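Local coordinates for tyrosine-protein phosphatase non-receptor type 18 (Homo sapiens, PDB 2OC3), which removes phosphate from phosphotyrosine in proteins, including autophosphorylated tyrosine kinases, through its catalytic domain, at residues Cys50-Gly55 / Asp68-Asp73; Asp73-Ile78 / Asn92-Arg97; Ser263-Val268 / Glu283-Leu288; Val77-Leu82 / Phe119-Trp124. All blocks are in the same frame, centred on the assembly; numbering follows the deposited sequence.

Contact 1: residues Cys50-Gly55 / Asp68-Asp73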
loop_
_atom_site.group_PDB
_atom_site.type_symbol
_atom_site.label_atom_id
_atom_site.label_comp_id
_atom_site.label_asym_id
_atom_site.label_seq_id
_atom_site.Cartn_x
_atom_site.Cartn_y
_atom_site.Cartn_z
ATOM N N CYS A 50 14.476 12.460 -9.255
ATOM C CA CYS A 50 14.137 11.055 -9.142
ATOM C C CYS A 50 15.397 10.247 -9.103
ATOM O O CYS A 50 16.220 10.280 -10.043
ATOM C CB CYS A 50 13.271 10.623 -10.302
ATOM S SG CYS A 50 12.859 8.856 -10.247
ATOM N N SER A 51 15.643 9.591 -7.965
ATOM C CA SER A 51 16.826 8.734 -7.829
ATOM C C SER A 51 16.576 7.527 -6.922
ATOM O O SER A 51 15.575 7.478 -6.225
ATOM C CB SER A 51 18.021 9.550 -7.314
ATOM O OG SER A 51 17.785 10.149 -6.057
ATOM N N THR A 52 17.461 6.539 -7.010
ATOM C CA THR A 52 17.336 5.281 -6.283
ATOM C C THR A 52 18.696 4.898 -5.639
ATOM O O THR A 52 19.080 3.703 -5.613
ATOM C CB THR A 52 16.801 4.166 -7.208
ATOM O OG1 THR A 52 17.668 4.042 -8.353
ATOM C CG2 THR A 52 15.389 4.487 -7.685
ATOM N N VAL A 53 19.385 5.901 -5.090
ATOM C CA VAL A 53 20.737 5.747 -4.523
ATOM C C VAL A 53 20.684 4.782 -3.320
ATOM O O VAL A 53 21.463 3.819 -3.238
ATOM C CB VAL A 53 21.281 7.142 -4.067
ATOM C CG1 VAL A 53 22.574 7.029 -3.244
ATOM C CG2 VAL A 53 21.487 8.052 -5.279
ATOM N N ALA A 54 19.757 5.005 -2.392
ATOM C CA ALA A 54 19.781 4.259 -1.146
ATOM C C ALA A 54 19.532 2.779 -1.426
ATOM O O ALA A 54 20.178 1.883 -0.856
ATOM C CB ALA A 54 18.753 4.804 -0.183
ATOM N N GLY A 55 18.496 2.515 -2.216
ATOM C CA GLY A 55 18.154 1.113 -2.549
ATOM C C GLY A 55 19.183 0.297 -3.298
ATOM O O GLY A 55 19.123 -0.941 -3.294
ATOM N N ASP A 68 14.154 -4.737 -9.963
ATOM C CA ASP A 68 13.678 -3.605 -10.735
ATOM C C ASP A 68 12.705 -2.717 -9.968
ATOM O O ASP A 68 12.090 -1.838 -10.567
ATOM C CB ASP A 68 13.061 -4.047 -12.076
ATOM C CG ASP A 68 11.817 -4.918 -11.934
ATOM O OD1 ASP A 68 11.640 -5.584 -10.899
ATOM O OD2 ASP A 68 11.005 -4.967 -12.898
ATOM N N VAL A 69 12.552 -2.960 -8.657
ATOM C CA VAL A 69 11.700 -2.113 -7.823
ATOM C C VAL A 69 12.523 -1.562 -6.662
ATOM O O VAL A 69 12.809 -2.245 -5.698
ATOM C CB VAL A 69 10.453 -2.851 -7.285
ATOM C CG1 VAL A 69 9.650 -1.906 -6.454
ATOM C CG2 VAL A 69 9.600 -3.366 -8.466
ATOM N N LEU A 70 12.944 -0.315 -6.822
ATOM C CA LEU A 70 13.685 0.402 -5.792
ATOM C C LEU A 70 12.920 1.642 -5.370
ATOM O O LEU A 70 12.405 2.348 -6.224
ATOM C CB LEU A 70 15.038 0.833 -6.365
ATOM C CG LEU A 70 15.948 -0.292 -6.891
ATOM C CD1 LEU A 70 17.193 0.311 -7.580
ATOM C CD2 LEU A 70 16.296 -1.239 -5.801
ATOM N N PRO A 71 12.908 1.953 -4.083
ATOM C CA PRO A 71 12.142 3.104 -3.639
ATOM C C PRO A 71 12.828 4.386 -4.098
ATOM O O PRO A 71 14.051 4.509 -4.069
ATOM C CB PRO A 71 12.214 2.983 -2.099
ATOM C CG PRO A 71 13.523 2.329 -1.849
ATOM C CD PRO A 71 13.641 1.326 -2.963
ATOM N N TYR A 72 12.048 5.375 -4.485
ATOM C CA TYR A 72 12.664 6.651 -4.865
ATOM C C TYR A 72 13.200 7.294 -3.611
ATOM O O TYR A 72 12.549 7.313 -2.574
ATOM C CB TYR A 72 11.620 7.578 -5.458
ATOM C CG TYR A 72 10.997 7.050 -6.750
ATOM C CD1 TYR A 72 11.807 6.448 -7.704
ATOM C CD2 TYR A 72 9.627 7.177 -7.028
ATOM C CE1 TYR A 72 11.301 5.982 -8.903
ATOM C CE2 TYR A 72 9.118 6.696 -8.270
ATOM C CZ TYR A 72 9.985 6.120 -9.180
ATOM O OH TYR A 72 9.560 5.577 -10.422
ATOM N N ASP A 73 14.414 7.812 -3.677
ATOM C CA ASP A 73 15.001 8.484 -2.510
ATOM C C ASP A 73 14.148 9.628 -1.986
ATOM O O ASP A 73 14.181 9.931 -0.803
ATOM C CB ASP A 73 16.360 9.079 -2.904
ATOM C CG ASP A 73 17.406 8.019 -3.294
ATOM O OD1 ASP A 73 17.560 7.016 -2.545
ATOM O OD2 ASP A 73 18.104 8.188 -4.333
HETATM O O HOH W 1 16.533 4.474 -2.874
#
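At the start of the short helix 53-56, the carboxylate of Asp73 gathers the first backbone N-H groups and ties the loop 68-73 to them. Its OD1 takes the N-H of Ala54 (3.0 Å, nearly straight at 170°), and OD2 takes that of Val53 N at 2.7 Å, each through the syn lone pair. The anti lone pair of OD2 is left for the hydroxyl of Ser51, whose OG lies 2.6 Å away. CG set anti to the carbonyl carbon (chi1 -64°) brings the carboxylate to these donors. Separately, Asp73 N bonds to Ser51 O at 2.8 Å. Aspartate suits this place, because a short side chain with two acceptors matches successive N-H groups, and the helix start would be expected to stabilise its charge. Asp73 opens the DxxRVxL sequence of the tyrosine phosphatase domain, just beyond the KNRY sequence of the phosphotyrosine loop. A water accepts from Gly55 N and donates to Pro71 O and Asp73 OD1. With an alanine in place of Asp73, Val53 N, Ala54 N and Ser51 OG would probably lose this acceptor and the turn into the helix its anchor. Next to this, Cys50 SG meets the Tyr72 ring obliquely, 4.0 Å from its centroid, a sulfur-aromatic contact, while Thr52 CG2 comes to the ring edge. Thr52 also crosses Leu70 at about a right angle. Trp44 of helix 29-47 meets the same tyrosine ring edge-to-face.

Contact 2: residues Asp73-Ile78 / Asn92-Arg97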
loop_
_atom_site.group_PDB
_atom_site.type_symbol
_atom_site.label_atom_id
_atom_site.label_comp_id
_atom_site.label_asym_id
_atom_site.label_seq_id
_atom_site.Cartn_x
_atom_site.Cartn_y
_atom_site.Cartn_z
ATOM N N ASP A 73 14.414 7.812 -3.677
ATOM C CA ASP A 73 15.001 8.484 -2.510
ATOM C C ASP A 73 14.148 9.628 -1.986
ATOM O O ASP A 73 14.181 9.931 -0.803
ATOM C CB ASP A 73 16.360 9.079 -2.904
ATOM C CG ASP A 73 17.406 8.019 -3.294
ATOM O OD1 ASP A 73 17.560 7.016 -2.545
ATOM O OD2 ASP A 73 18.104 8.188 -4.333
ATOM N N GLN A 74 13.464 10.320 -2.882
ATOM C CA GLN A 74 12.791 11.573 -2.541
ATOM C C GLN A 74 11.668 11.430 -1.509
ATOM O O GLN A 74 11.309 12.393 -0.826
ATOM C CB GLN A 74 12.242 12.220 -3.803
ATOM C CG GLN A 74 13.303 12.756 -4.756
ATOM C CD GLN A 74 14.175 11.721 -5.375
ATOM O OE1 GLN A 74 13.755 10.609 -5.726
ATOM N NE2 GLN A 74 15.476 12.109 -5.578
ATOM N N THR A 75 11.073 10.243 -1.452
ATOM C CA THR A 75 9.901 9.961 -0.635
ATOM C C THR A 75 10.148 8.671 0.190
ATOM O O THR A 75 9.202 8.154 0.781
ATOM C CB THR A 75 8.673 9.731 -1.531
ATOM O OG1 THR A 75 8.974 8.660 -2.430
ATOM C CG2 THR A 75 8.267 11.005 -2.294
ATOM N N ARG A 76 11.365 8.128 0.239
ATOM C CA ARG A 76 11.562 6.853 0.918
ATOM C C ARG A 76 11.321 6.962 2.410
ATOM O O ARG A 76 11.541 7.991 3.032
ATOM C CB ARG A 76 12.948 6.233 0.666
ATOM C CG ARG A 76 14.093 6.907 1.349
ATOM C CD ARG A 76 15.388 6.174 1.039
ATOM N NE ARG A 76 16.531 6.668 1.801
ATOM C CZ ARG A 76 17.082 6.078 2.867
ATOM N NH1 ARG A 76 18.152 6.647 3.440
ATOM N NH2 ARG A 76 16.617 4.937 3.377
ATOM N N VAL A 77 10.901 5.853 3.008
ATOM C CA VAL A 77 10.722 5.761 4.457
ATOM C C VAL A 77 12.090 5.602 5.086
ATOM O O VAL A 77 12.795 4.653 4.808
ATOM C CB VAL A 77 9.841 4.528 4.785
ATOM C CG1 VAL A 77 9.811 4.324 6.312
ATOM C CG2 VAL A 77 8.447 4.701 4.256
ATOM N N ILE A 78 12.458 6.523 5.968
ATOM C CA ILE A 78 13.721 6.476 6.681
ATOM C C ILE A 78 13.431 5.972 8.085
ATOM O O ILE A 78 12.718 6.617 8.852
ATOM C CB ILE A 78 14.377 7.876 6.764
ATOM C CG1 ILE A 78 14.508 8.494 5.389
ATOM C CG2 ILE A 78 15.744 7.790 7.450
ATOM C CD1 ILE A 78 15.591 7.921 4.616
ATOM N N ASN A 92 12.442 -1.003 1.765
ATOM C CA ASN A 92 11.855 -0.765 0.461
ATOM C C ASN A 92 10.421 -0.303 0.642
ATOM O O ASN A 92 9.484 -1.107 0.723
ATOM C CB ASN A 92 11.963 -1.986 -0.457
ATOM C CG ASN A 92 11.645 -1.652 -1.889
ATOM O OD1 ASN A 92 10.683 -0.956 -2.161
ATOM N ND2 ASN A 92 12.452 -2.179 -2.819
ATOM N N GLY A 93 10.259 1.012 0.781
ATOM C CA GLY A 93 8.954 1.616 0.992
ATOM C C GLY A 93 9.034 3.110 0.809
ATOM O O GLY A 93 10.095 3.729 0.956
ATOM N N ASN A 94 7.886 3.691 0.458
ATOM C CA ASN A 94 7.766 5.130 0.195
ATOM C C ASN A 94 6.506 5.682 0.838
ATOM O O ASN A 94 5.473 5.015 0.877
ATOM C CB ASN A 94 7.695 5.445 -1.303
ATOM C CG ASN A 94 8.964 5.103 -2.015
ATOM O OD1 ASN A 94 9.135 3.991 -2.512
ATOM N ND2 ASN A 94 9.888 6.059 -2.071
ATOM N N PHE A 95 6.579 6.922 1.316
ATOM C CA PHE A 95 5.401 7.654 1.717
ATOM C C PHE A 95 4.649 8.150 0.505
ATOM O O PHE A 95 5.277 8.562 -0.494
ATOM C CB PHE A 95 5.796 8.853 2.584
ATOM C CG PHE A 95 6.242 8.485 3.966
ATOM C CD1 PHE A 95 5.328 8.080 4.907
ATOM C CD2 PHE A 95 7.579 8.563 4.367
ATOM C CE1 PHE A 95 5.700 7.770 6.218
ATOM C CE2 PHE A 95 7.946 8.213 5.713
ATOM C CZ PHE A 95 7.008 7.824 6.585
ATOM N N ILE A 96 3.320 8.191 0.628
ATOM C CA ILE A 96 2.406 8.767 -0.345
ATOM C C ILE A 96 1.519 9.785 0.401
ATOM O O ILE A 96 0.996 9.494 1.476
ATOM C CB ILE A 96 1.564 7.730 -1.080
ATOM C CG1 ILE A 96 2.477 6.723 -1.823
ATOM C CG2 ILE A 96 0.606 8.433 -2.065
ATOM C CD1 ILE A 96 1.696 5.583 -2.588
ATOM N N ARG A 97 1.434 10.997 -0.165
ATOM C CA ARG A 97 0.610 12.065 0.396
ATOM C C ARG A 97 -0.883 11.800 0.199
ATOM O O ARG A 97 -1.297 11.267 -0.824
ATOM C CB ARG A 97 0.939 13.368 -0.315
ATOM C CG ARG A 97 2.307 13.891 -0.020
ATOM C CD ARG A 97 2.551 15.223 -0.700
ATOM N NE ARG A 97 2.824 15.048 -2.121
ATOM C CZ ARG A 97 4.019 14.775 -2.653
ATOM N NH1 ARG A 97 5.097 14.627 -1.891
ATOM N NH2 ARG A 97 4.131 14.639 -3.962
#
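Val77 lays its CG2 methyl over one face of the Phe95 ring, 4.0 Å from the centroid and 19° off the normal, a CH-pi contact at the tightly packed side of this junction. The branched valine fits because CG2, anti to the carbonyl carbon, projects onto the ring while CG1 is left to pack in another direction. Two backbone bonds bracket the place where the chains meet: Phe95 N gives to Thr75 O at 2.9 Å, and Val77 N to Gly93 O at 3.1 Å. Between them Arg76 and Asn94 form a single antiparallel non-hydrogen-bonded pair, their CA atoms 4.2 Å apart. The strand segments meet at 108°, so the pairing cannot run on into a regular ladder. Beside it Asn94 ND2 donates to Thr75 OG1 (2.8 Å), a bent bond with the hydroxyl 33° out of the amide plane. That hydroxyl also bonds to Gln274 O, and Asn94 OD1 accepts from Arg275, which fixes the turn of the amide. The looser side belongs to Arg76, which leaves the contact beyond CB and carries its guanidinium to a salt bridge with Asp89. Strand 93-97, following the DYIN sequence of the family, is one of the two edge strands of the large mixed sheet; its inner neighbour 103-108 packs Ile106 against both Val77 and Phe95, and Ile91 of strand 90-91 meets Val77.

Contact 3: residues Ser263-Val268 / Glu283-Leu288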
loop_
_atom_site.group_PDB
_atom_site.type_symbol
_atom_site.label_atom_id
_atom_site.label_comp_id
_atom_site.label_asym_id
_atom_site.label_seq_id
_atom_site.Cartn_x
_atom_site.Cartn_y
_atom_site.Cartn_z
ATOM N N SER A 263 -9.740 14.710 -11.930
ATOM C CA SER A 263 -9.021 13.917 -12.892
ATOM C C SER A 263 -8.390 12.723 -12.155
ATOM O O SER A 263 -7.486 12.902 -11.343
ATOM C CB SER A 263 -7.906 14.760 -13.502
ATOM O OG SER A 263 -7.074 13.972 -14.345
ATOM N N LEU A 264 -8.869 11.539 -12.484
ATOM C CA LEU A 264 -8.270 10.297 -11.948
ATOM C C LEU A 264 -6.861 10.118 -12.538
ATOM O O LEU A 264 -5.940 9.632 -11.860
ATOM C CB LEU A 264 -9.189 9.124 -12.242
ATOM C CG LEU A 264 -8.945 7.788 -11.574
ATOM C CD1 LEU A 264 -8.820 7.976 -10.068
ATOM C CD2 LEU A 264 -10.116 6.867 -11.904
ATOM N N PHE A 265 -6.672 10.589 -13.772
ATOM C CA PHE A 265 -5.368 10.589 -14.429
ATOM C C PHE A 265 -4.358 11.317 -13.546
ATOM O O PHE A 265 -3.249 10.835 -13.282
ATOM C CB PHE A 265 -5.498 11.221 -15.826
ATOM C CG PHE A 265 -4.193 11.428 -16.536
ATOM C CD1 PHE A 265 -3.763 10.520 -17.505
ATOM C CD2 PHE A 265 -3.411 12.522 -16.256
ATOM C CE1 PHE A 265 -2.554 10.723 -18.153
ATOM C CE2 PHE A 265 -2.206 12.730 -16.903
ATOM C CZ PHE A 265 -1.788 11.821 -17.850
ATOM N N ASP A 266 -4.728 12.507 -13.074
ATOM C CA ASP A 266 -3.802 13.330 -12.313
ATOM C C ASP A 266 -3.458 12.679 -10.966
ATOM O O ASP A 266 -2.328 12.788 -10.500
ATOM C CB ASP A 266 -4.407 14.715 -12.049
ATOM C CG ASP A 266 -4.496 15.579 -13.299
ATOM O OD1 ASP A 266 -3.858 15.262 -14.330
ATOM O OD2 ASP A 266 -5.214 16.610 -13.239
ATOM N N VAL A 267 -4.431 11.998 -10.366
ATOM C CA VAL A 267 -4.202 11.317 -9.072
ATOM C C VAL A 267 -3.181 10.191 -9.251
ATOM O O VAL A 267 -2.215 10.103 -8.500
ATOM C CB VAL A 267 -5.506 10.759 -8.459
ATOM C CG1 VAL A 267 -5.209 9.936 -7.200
ATOM C CG2 VAL A 267 -6.501 11.924 -8.160
ATOM N N VAL A 268 -3.398 9.352 -10.261
ATOM C CA VAL A 268 -2.497 8.234 -10.504
ATOM C C VAL A 268 -1.092 8.726 -10.891
ATOM O O VAL A 268 -0.098 8.217 -10.377
ATOM C CB VAL A 268 -3.063 7.290 -11.549
ATOM C CG1 VAL A 268 -2.024 6.190 -11.909
ATOM C CG2 VAL A 268 -4.401 6.662 -11.017
ATOM N N GLU A 283 -5.029 -2.949 -17.054
ATOM C CA GLU A 283 -6.165 -3.618 -16.429
ATOM C C GLU A 283 -6.410 -3.072 -15.004
ATOM O O GLU A 283 -7.559 -2.891 -14.598
ATOM C CB GLU A 283 -5.961 -5.126 -16.412
ATOM N N GLN A 284 -5.340 -2.781 -14.277
ATOM C CA GLN A 284 -5.489 -2.149 -12.970
ATOM C C GLN A 284 -6.100 -0.771 -13.087
ATOM O O GLN A 284 -6.934 -0.398 -12.266
ATOM C CB GLN A 284 -4.158 -2.080 -12.241
ATOM C CG GLN A 284 -3.701 -3.442 -11.740
ATOM C CD GLN A 284 -2.232 -3.500 -11.292
ATOM O OE1 GLN A 284 -1.510 -2.506 -11.417
ATOM N NE2 GLN A 284 -1.773 -4.671 -10.822
ATOM N N TYR A 285 -5.675 0.013 -14.079
ATOM C CA TYR A 285 -6.204 1.359 -14.280
ATOM C C TYR A 285 -7.691 1.304 -14.631
ATOM O O TYR A 285 -8.474 2.080 -14.123
ATOM C CB TYR A 285 -5.410 2.097 -15.379
ATOM C CG TYR A 285 -5.698 3.573 -15.513
ATOM C CD1 TYR A 285 -5.235 4.473 -14.552
ATOM C CD2 TYR A 285 -6.409 4.088 -16.604
ATOM C CE1 TYR A 285 -5.481 5.817 -14.637
ATOM C CE2 TYR A 285 -6.623 5.457 -16.720
ATOM C CZ TYR A 285 -6.162 6.315 -15.712
ATOM O OH TYR A 285 -6.353 7.676 -15.783
ATOM N N ARG A 286 -8.078 0.351 -15.478
ATOM C CA ARG A 286 -9.500 0.181 -15.819
ATOM C C ARG A 286 -10.290 -0.229 -14.558
ATOM O O ARG A 286 -11.397 0.288 -14.323
ATOM C CB ARG A 286 -9.681 -0.853 -16.926
ATOM C CG ARG A 286 -9.260 -0.429 -18.308
ATOM C CD ARG A 286 -9.558 -1.552 -19.350
ATOM N NE ARG A 286 -9.103 -1.163 -20.695
ATOM C CZ ARG A 286 -9.752 -0.321 -21.495
ATOM N NH1 ARG A 286 -10.907 0.220 -21.115
ATOM N NH2 ARG A 286 -9.244 -0.018 -22.691
ATOM N N PHE A 287 -9.744 -1.161 -13.767
ATOM C CA PHE A 287 -10.380 -1.595 -12.505
ATOM C C PHE A 287 -10.578 -0.411 -11.543
ATOM O O PHE A 287 -11.644 -0.268 -10.885
ATOM C CB PHE A 287 -9.542 -2.667 -11.871
ATOM C CG PHE A 287 -10.112 -3.246 -10.595
ATOM C CD1 PHE A 287 -11.296 -3.956 -10.600
ATOM C CD2 PHE A 287 -9.393 -3.186 -9.416
ATOM C CE1 PHE A 287 -11.759 -4.525 -9.431
ATOM C CE2 PHE A 287 -9.868 -3.778 -8.257
ATOM C CZ PHE A 287 -11.050 -4.432 -8.281
ATOM N N LEU A 288 -9.570 0.456 -11.463
ATOM C CA LEU A 288 -9.653 1.642 -10.647
ATOM C C LEU A 288 -10.785 2.553 -11.153
ATOM O O LEU A 288 -11.583 3.073 -10.355
ATOM C CB LEU A 288 -8.267 2.329 -10.683
ATOM C CG LEU A 288 -8.134 3.669 -9.993
ATOM C CD1 LEU A 288 -8.348 3.540 -8.444
ATOM C CD2 LEU A 288 -6.757 4.263 -10.337
#
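Tyr285 reaches across from helix 282-296 and sets its phenol oxygen against the first turn of helix 264-272, OH 3.4 Å from Phe265 CA and 3.6 Å from Phe265 CB. The long side chain is needed, since the axes of the two helical segments stay 11.9 Å apart and cross at 127°. Its CG is anti to the backbone N (chi1 -170°), which extends the ring away from its own helix toward the other. Along the ring edge, close to its plane, Val268 CG2 lies 3.9 Å from Tyr285 CE1. The same methyl is pressed against Leu288 CD2 at 3.4 Å, closer than usual van der Waals contact, as the two side chains slide past each other in opposite directions. Leu264 completes the apolar patch, its CD2 4.2 Å from Leu288 CG. No hydrogen bond spans the two segments: aliphatic groups and the Tyr285 ring make the interface, and the hydroxyl of the buried Tyr285 is hydrogen-bonded to Glu33 of helix 29-47. Ser263 N-caps helix 264-272, OG accepting from Asp266 N at 3.0 Å. Thr245 of helix 238-254, the helix that follows the phosphate-binding loop, touches both Leu264 and Leu288. Such packing belongs to the helical C-terminal part of the classical phosphatase fold, where the link between these consecutive helices holds Gln280, a substrate-binding residue by analogy with relatives.

Contact 4: residues Val77-Leu82 / Phe119-Trp124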
loop_
_atom_site.group_PDB
_atom_site.type_symbol
_atom_site.label_atom_id
_atom_site.label_comp_id
_atom_site.label_asym_id
_atom_site.label_seq_id
_atom_site.Cartn_x
_atom_site.Cartn_y
_atom_site.Cartn_z
ATOM N N VAL A 77 10.901 5.853 3.008
ATOM C CA VAL A 77 10.722 5.761 4.457
ATOM C C VAL A 77 12.090 5.602 5.086
ATOM O O VAL A 77 12.795 4.653 4.808
ATOM C CB VAL A 77 9.841 4.528 4.785
ATOM C CG1 VAL A 77 9.811 4.324 6.312
ATOM C CG2 VAL A 77 8.447 4.701 4.256
ATOM N N ILE A 78 12.458 6.523 5.968
ATOM C CA ILE A 78 13.721 6.476 6.681
ATOM C C ILE A 78 13.431 5.972 8.085
ATOM O O ILE A 78 12.718 6.617 8.852
ATOM C CB ILE A 78 14.377 7.876 6.764
ATOM C CG1 ILE A 78 14.508 8.494 5.389
ATOM C CG2 ILE A 78 15.744 7.790 7.450
ATOM C CD1 ILE A 78 15.591 7.921 4.616
ATOM N N LEU A 79 13.931 4.797 8.392
ATOM C CA LEU A 79 13.719 4.207 9.727
ATOM C C LEU A 79 14.751 4.784 10.705
ATOM O O LEU A 79 15.945 4.954 10.367
ATOM C CB LEU A 79 13.831 2.686 9.668
ATOM C CG LEU A 79 12.774 2.010 8.763
ATOM C CD1 LEU A 79 13.022 0.496 8.649
ATOM C CD2 LEU A 79 11.335 2.337 9.235
ATOM N N SER A 80 14.317 5.059 11.921
ATOM C CA SER A 80 15.183 5.485 12.979
ATOM C C SER A 80 15.020 4.594 14.200
ATOM O O SER A 80 15.850 4.630 15.107
ATOM C CB SER A 80 14.908 6.926 13.360
ATOM O OG SER A 80 13.659 7.120 13.999
ATOM N N LEU A 81 13.953 3.791 14.262
ATOM C CA LEU A 81 13.742 2.981 15.432
ATOM C C LEU A 81 14.875 1.959 15.534
ATOM O O LEU A 81 15.245 1.267 14.566
ATOM C CB LEU A 81 12.344 2.326 15.368
ATOM C CG LEU A 81 11.896 1.525 16.597
ATOM C CD1 LEU A 81 11.610 2.479 17.767
ATOM C CD2 LEU A 81 10.684 0.648 16.313
ATOM N N LEU A 82 15.463 1.887 16.722
ATOM C CA LEU A 82 16.593 1.009 16.999
ATOM C C LEU A 82 17.868 1.459 16.317
ATOM O O LEU A 82 18.775 0.681 16.203
ATOM C CB LEU A 82 16.276 -0.470 16.679
ATOM C CG LEU A 82 15.128 -1.138 17.486
ATOM C CD1 LEU A 82 14.816 -2.539 16.980
ATOM C CD2 LEU A 82 15.464 -1.176 18.963
ATOM N N PHE A 119 10.027 -4.415 8.674
ATOM C CA PHE A 119 8.605 -4.185 8.502
ATOM C C PHE A 119 7.932 -3.788 9.822
ATOM O O PHE A 119 7.189 -2.819 9.884
ATOM C CB PHE A 119 7.944 -5.434 7.905
ATOM C CG PHE A 119 6.496 -5.305 7.695
ATOM C CD1 PHE A 119 6.011 -4.777 6.504
ATOM C CD2 PHE A 119 5.598 -5.768 8.634
ATOM C CE1 PHE A 119 4.636 -4.699 6.273
ATOM C CE2 PHE A 119 4.241 -5.661 8.426
ATOM C CZ PHE A 119 3.764 -5.112 7.250
ATOM N N TRP A 120 8.240 -4.518 10.892
ATOM C CA TRP A 120 7.651 -4.141 12.210
ATOM C C TRP A 120 8.231 -2.846 12.766
ATOM O O TRP A 120 7.523 -2.072 13.378
ATOM C CB TRP A 120 7.719 -5.300 13.203
ATOM C CG TRP A 120 6.704 -6.360 12.874
ATOM C CD1 TRP A 120 6.945 -7.623 12.417
ATOM C CD2 TRP A 120 5.282 -6.212 12.928
ATOM N NE1 TRP A 120 5.756 -8.258 12.174
ATOM C CE2 TRP A 120 4.720 -7.442 12.503
ATOM C CE3 TRP A 120 4.426 -5.188 13.311
ATOM C CZ2 TRP A 120 3.329 -7.649 12.439
ATOM C CZ3 TRP A 120 3.044 -5.417 13.273
ATOM C CH2 TRP A 120 2.532 -6.631 12.815
ATOM N N ARG A 121 9.514 -2.559 12.513
ATOM C CA ARG A 121 10.045 -1.239 12.889
ATOM C C ARG A 121 9.261 -0.102 12.218
ATOM O O ARG A 121 8.959 0.940 12.826
ATOM C CB ARG A 121 11.523 -1.127 12.494
ATOM C CG ARG A 121 12.497 -1.945 13.344
ATOM C CD ARG A 121 13.902 -2.060 12.672
ATOM N NE ARG A 121 14.550 -0.775 12.617
ATOM C CZ ARG A 121 15.398 -0.351 11.670
ATOM N NH1 ARG A 121 15.757 -1.088 10.620
ATOM N NH2 ARG A 121 15.910 0.841 11.834
ATOM N N LEU A 122 8.926 -0.312 10.940
ATOM C CA LEU A 122 8.132 0.654 10.172
ATOM C C LEU A 122 6.769 0.824 10.839
ATOM O O LEU A 122 6.370 1.949 11.161
ATOM C CB LEU A 122 7.992 0.202 8.703
ATOM C CG LEU A 122 7.162 1.040 7.734
ATOM C CD1 LEU A 122 7.536 0.654 6.297
ATOM C CD2 LEU A 122 5.672 0.824 7.907
ATOM N N VAL A 123 6.068 -0.298 11.062
ATOM C CA VAL A 123 4.727 -0.233 11.629
ATOM C C VAL A 123 4.781 0.462 13.010
ATOM O O VAL A 123 3.959 1.324 13.326
ATOM C CB VAL A 123 4.149 -1.650 11.722
ATOM C CG1 VAL A 123 2.885 -1.659 12.592
ATOM C CG2 VAL A 123 3.896 -2.198 10.323
ATOM N N TRP A 124 5.762 0.093 13.827
ATOM C CA TRP A 124 5.834 0.660 15.189
ATOM C C TRP A 124 6.206 2.149 15.168
ATOM O O TRP A 124 5.595 3.012 15.796
ATOM C CB TRP A 124 6.870 -0.120 15.980
ATOM C CG TRP A 124 6.788 0.144 17.466
ATOM C CD1 TRP A 124 7.440 1.126 18.162
ATOM C CD2 TRP A 124 5.936 -0.522 18.407
ATOM N NE1 TRP A 124 7.063 1.102 19.476
ATOM C CE2 TRP A 124 6.178 0.078 19.669
ATOM C CE3 TRP A 124 5.036 -1.580 18.324
ATOM C CZ2 TRP A 124 5.503 -0.318 20.816
ATOM C CZ3 TRP A 124 4.391 -1.983 19.488
ATOM C CH2 TRP A 124 4.633 -1.344 20.705
#
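Arg121 points from helix 116-125 toward the chain 77-82, its CB 4.3 Å from Leu81 CD2. The next carbon, CG, lies 4.4 Å from Leu82 CD1, and the chain bends about the CG-CD bond (chi3 67°), bringing the guanidinium round to the carbonyl of Leu81. There the side of the guanidinium, NE at 2.9 Å and NH2 at 2.8 Å, grips the single atom Leu81 O. Each bond is bent, with N-H angles of 141° and 143°, as expected when two donors share one oxygen. Leu79 covers one face of the guanidinium: its CB is 3.5 Å from Arg121 NH2 and its CD1 3.7 Å from Arg121 NH1. NH1 makes a salt bridge with Asp118 one turn earlier on the helix, and NH2 has a second acceptor in Ser88 O. Leucines suit the rest of the interface. Leu79 CD2 rests 3.7 Å from Leu122 CA on the helix backbone, Leu81 CD2 comes 3.8 Å from Trp124 CD1, and Val77 approaches Leu122 beside Ile91 of strand 90-91 and Ile106 of strand 103-108. A leucine in place of Arg121 is likely to leave the carbonyl of Leu81 without its two donors and Asp118 without its mate. The charge of this buried arginine is probably offset by the carboxylate of Asp118 and the two carbonyls, and the same bonds pin an irregular loop to a helix.

In the fold
Contacts 1, 2 and 4 follow one continuous run of chain within the catalytic phosphatase domain. Contact 1 closes at Asp73, where contact 2 opens, and contact 4 shares Val77 and Ile78 with contact 2 on strand 76-78. The centres of contacts 1 and 2 are 9 Å apart. Contact 4 has its centre 12 Å from that of contact 2. The run from 68 to 82 is thereby fastened in turn to helix 53-56, to the edge strand 93-97 and to helix 116-125. Contact 3, last along the chain, packs the C-terminal helices 264-272 and 282-296 together. Its centre is 30 Å from that of contact 4, and these two lie on opposite sides of the chain's centre.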